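Local atomic coordinates of putative exported protein (PDB entry 2PFY), a protein that binds pyroglutamic acid as the extracytoplasmic solute receptor of a tripartite ATP-independent periplasmic (TRAP) transport system, probably delivering it to the membrane transporter. Residues S150-A153 with A154-A158; M280-D283 with W284-A288. All blocks are in the same frame, centred on the assembly; numbering follows the deposited sequence.

Interaction 1: residues S150-A153 with A154-A158; sequences SHMA and ALMGA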
# COMPACT_ATOMS: atom_id res chain seq x y z
N SER A 150 6.10 10.32 -5.04
CA SER A 150 7.12 11.13 -5.71
C SER A 150 6.61 12.53 -6.06
O SER A 150 7.26 13.54 -5.75
CB SER A 150 7.60 10.45 -7.00
OG SER A 150 8.68 9.59 -6.75
N HIS A 151 5.44 12.56 -6.70
CA HIS A 151 4.76 13.80 -7.02
C HIS A 151 4.42 14.61 -5.75
O HIS A 151 4.67 15.82 -5.69
CB HIS A 151 3.49 13.49 -7.82
CG HIS A 151 2.79 14.72 -8.33
ND1 HIS A 151 1.41 14.83 -8.35
CD2 HIS A 151 3.27 15.88 -8.83
CE1 HIS A 151 1.08 16.01 -8.84
NE2 HIS A 151 2.19 16.66 -9.15
N MSE A 152 3.89 13.94 -4.73
CA MSE A 152 3.57 14.60 -3.47
C MSE A 152 4.79 15.27 -2.84
O MSE A 152 4.71 16.42 -2.38
CB MSE A 152 2.92 13.61 -2.51
CG MSE A 152 2.52 14.21 -1.16
SE MSE A 152 2.28 12.73 0.08
CE MSE A 152 4.24 12.27 0.29
N ALA A 153 5.91 14.55 -2.81
CA ALA A 153 7.14 15.03 -2.21
C ALA A 153 7.67 16.27 -2.93
O ALA A 153 8.16 17.19 -2.28
CB ALA A 153 8.21 13.95 -2.19
N ALA A 154 7.58 16.27 -4.26
CA ALA A 154 8.03 17.40 -5.08
C ALA A 154 7.20 18.64 -4.74
O ALA A 154 7.75 19.73 -4.50
CB ALA A 154 7.94 17.06 -6.55
N LEU A 155 5.88 18.47 -4.65
CA LEU A 155 4.98 19.54 -4.25
C LEU A 155 5.22 20.07 -2.83
O LEU A 155 4.89 21.23 -2.53
CB LEU A 155 3.53 19.08 -4.39
CG LEU A 155 3.06 18.78 -5.82
CD1 LEU A 155 1.68 18.19 -5.74
CD2 LEU A 155 3.11 20.03 -6.70
N MSE A 156 5.79 19.23 -1.98
CA MSE A 156 6.15 19.64 -0.62
C MSE A 156 7.42 20.52 -0.61
O MSE A 156 7.73 21.15 0.40
CB MSE A 156 6.38 18.41 0.27
CG MSE A 156 5.13 17.68 0.70
SE MSE A 156 5.56 15.90 1.43
CE MSE A 156 6.94 16.24 2.75
N GLY A 157 8.14 20.56 -1.74
CA GLY A 157 9.42 21.25 -1.83
C GLY A 157 10.60 20.39 -1.44
O GLY A 157 11.72 20.90 -1.29
N ALA A 158 10.35 19.09 -1.25
CA ALA A 158 11.41 18.16 -0.87
C ALA A 158 12.01 17.56 -2.13
O ALA A 158 11.49 17.80 -3.22
CB ALA A 158 10.84 17.05 0.04
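Leu155 N donates to His151 O at 3.1 Å in a nearly straight hydrogen bond (170°), and Ala154 N makes a more bent one to Ser150 O, so the last regular turn of helix 147-155 runs from 150-153 into 154-158 before a Schellman motif ends it. In that motif Ala158 N reaches back to Ala153 O at 3.1 Å and Gly157 N to Ala154 O at 2.9 Å. Met156 N, just before the motif's glycine, makes weak bonds to both Met152 O and Ala153 O. Gly157 takes a positive phi of 88°, where a CB would jam against the carbonyl O of Met156; glycine therefore suits the reversal. On one flank the CD1 branch of Leu155 lies over a face of the His151 imidazole, 4.0 Å from the ring centroid and offset toward the rim, a CH-pi contact. His151 CG stands anti to the backbone N (chi1 -174°), which carries the ring along the helix toward Leu155, one turn later. Met152 and Met156, both selenomethionine here, run side by side and point the same way, with CE of Met152 4.0 Å from SE of Met156. Their long apolar chains suit a buried face, where Met152 meets Pro83 and Phe205 and Met156 meets Leu134 and Leu137. Ala153 and Ala154 are small enough to lie close against Pro160. The helix is the crossover of a beta-alpha-beta unit between parallel strands 141-144 and 159-162; Met156 and Ala158 pack on Phe142 of the first strand, while His151, Met152, Leu155 and Met156 also meet helix 267-287.

Interaction 2: residues M280-D283 with W284-A288; sequences MVSD and WSKKA
The C-terminal end of helix 267-287 contains this contact, in which carbonyl oxygens of 280-283 accept from the N-H groups of 284-287. Trp284 N binds Met280 O at 2.7 Å, and Lys286 N binds Ser282 O at 3.1 Å, while Lys287 N makes a weaker bond to Asp283 O. Val281 O is gripped twice by Ser285: the backbone N donates at 2.9 Å and the hydroxyl OG at 3.1 Å, the two coming from opposite faces of the carbonyl plane. A chi1 of -82° puts OG beside its own backbone N and turns it back toward the preceding turn. Serine suits the place because its short side chain lets the hydroxyl donate to a carbonyl one turn back. Ser282 and Lys286 meet along the more exposed flank, where the extended lysine chain passes Ser282 O with CG at 3.4 Å and brings CE to 3.9 Å from Ser282 OG. Its ammonium NZ lies 4.8 Å from Asp283 OD1, too far for a salt bridge, though the opposite charges may attract weakly. Ala288, the first residue to leave helical geometry, sets its CB over one face of the Trp284 indole, 3.8 Å above the plane and offset toward the rim. Trp284 suits a buried place that also offers an acceptor: NE1 binds Pro75 O, and the ring packs on Leu76 and Ile79. Lys287 forms a salt bridge with Glu78, so the helix end is tied to the loop region around 75-79. Helix 290-300 packs here through Leu296, which touches Trp284 and Ser285, while Met280 and Asp283 face helix 147-155.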
# COMPACT_ATOMS: atom_id res chain seq x y z
N MSE A 280 -3.55 17.83 -5.94
CA MSE A 280 -3.39 16.49 -6.48
C MSE A 280 -4.69 15.85 -6.96
O MSE A 280 -4.67 15.15 -7.98
CB MSE A 280 -2.63 15.57 -5.50
CG MSE A 280 -1.17 15.98 -5.34
SE MSE A 280 -0.18 14.73 -4.18
CE MSE A 280 -0.41 13.07 -5.32
N VAL A 281 -5.81 16.09 -6.27
CA VAL A 281 -7.09 15.51 -6.70
C VAL A 281 -7.58 16.19 -8.00
O VAL A 281 -8.28 15.57 -8.81
CB VAL A 281 -8.16 15.52 -5.58
CG1 VAL A 281 -8.73 16.92 -5.33
CG2 VAL A 281 -9.29 14.54 -5.89
N SER A 282 -7.20 17.45 -8.16
CA SER A 282 -7.47 18.20 -9.38
C SER A 282 -6.60 17.64 -10.52
O SER A 282 -7.13 17.26 -11.57
CB SER A 282 -7.27 19.72 -9.14
OG SER A 282 -6.97 20.44 -10.33
N ASP A 283 -5.29 17.57 -10.29
CA ASP A 283 -4.33 16.94 -11.21
C ASP A 283 -4.79 15.54 -11.60
O ASP A 283 -4.67 15.15 -12.77
CB ASP A 283 -2.96 16.80 -10.53
CG ASP A 283 -2.14 18.08 -10.53
OD1 ASP A 283 -2.52 19.01 -11.26
OD2 ASP A 283 -1.11 18.15 -9.81
N TRP A 284 -5.30 14.80 -10.62
CA TRP A 284 -5.73 13.42 -10.81
C TRP A 284 -6.98 13.36 -11.70
O TRP A 284 -7.03 12.57 -12.64
CB TRP A 284 -6.01 12.73 -9.47
CG TRP A 284 -6.46 11.28 -9.61
CD1 TRP A 284 -5.65 10.17 -9.62
CD2 TRP A 284 -7.81 10.79 -9.72
NE1 TRP A 284 -6.41 9.03 -9.74
CE2 TRP A 284 -7.73 9.38 -9.80
CE3 TRP A 284 -9.07 11.41 -9.76
CZ2 TRP A 284 -8.87 8.57 -9.92
CZ3 TRP A 284 -10.20 10.60 -9.88
CH2 TRP A 284 -10.09 9.20 -9.96
N SER A 285 -7.97 14.19 -11.37
CA SER A 285 -9.23 14.28 -12.13
C SER A 285 -9.02 14.59 -13.61
O SER A 285 -9.74 14.07 -14.46
CB SER A 285 -10.14 15.35 -11.52
OG SER A 285 -10.85 14.84 -10.41
N LYS A 286 -8.04 15.44 -13.91
CA LYS A 286 -7.69 15.78 -15.28
C LYS A 286 -7.22 14.55 -16.08
O LYS A 286 -7.67 14.33 -17.21
CB LYS A 286 -6.64 16.91 -15.33
CG LYS A 286 -7.15 18.28 -14.86
CD LYS A 286 -6.02 19.34 -14.80
CE LYS A 286 -6.53 20.67 -14.24
NZ LYS A 286 -5.42 21.67 -14.00
N LYS A 287 -6.33 13.74 -15.47
CA LYS A 287 -5.72 12.61 -16.18
C LYS A 287 -6.54 11.32 -16.08
O LYS A 287 -6.35 10.37 -16.84
CB LYS A 287 -4.25 12.41 -15.76
CG LYS A 287 -4.05 12.02 -14.28
CD LYS A 287 -2.62 11.57 -13.97
CE LYS A 287 -2.57 10.95 -12.56
NZ LYS A 287 -1.17 10.76 -12.09
N ALA A 288 -7.46 11.27 -15.13
CA ALA A 288 -8.42 10.19 -15.10
C ALA A 288 -9.52 10.61 -16.07
O ALA A 288 -9.71 11.81 -16.34
CB ALA A 288 -8.96 9.98 -13.70

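How the interactions relate
Interactions 1 and 2 lie on two different helices that pack against each other, 147-155 and 267-287, with centres 16 Å apart. Met280 joins the two: its CG is 3.6 Å from Leu155 CD1, and its SE is 3.7 Å from Met152 CB. Beside it, Asp283 OD2 lies 3.2 Å from His151 CE1, so the imidazole that carries Leu155 on one face also meets the carboxylate. Neither contact lines the pocket. The side chain of Met152 is about 10 Å from the bound pyroglutamic acid and that of Met280 about 14 Å, so interaction 1 comes nearer the ligand. Pocket residues Arg143, on strand 141-144, and Tyr145 lie shortly before helix 147-155 in the chain.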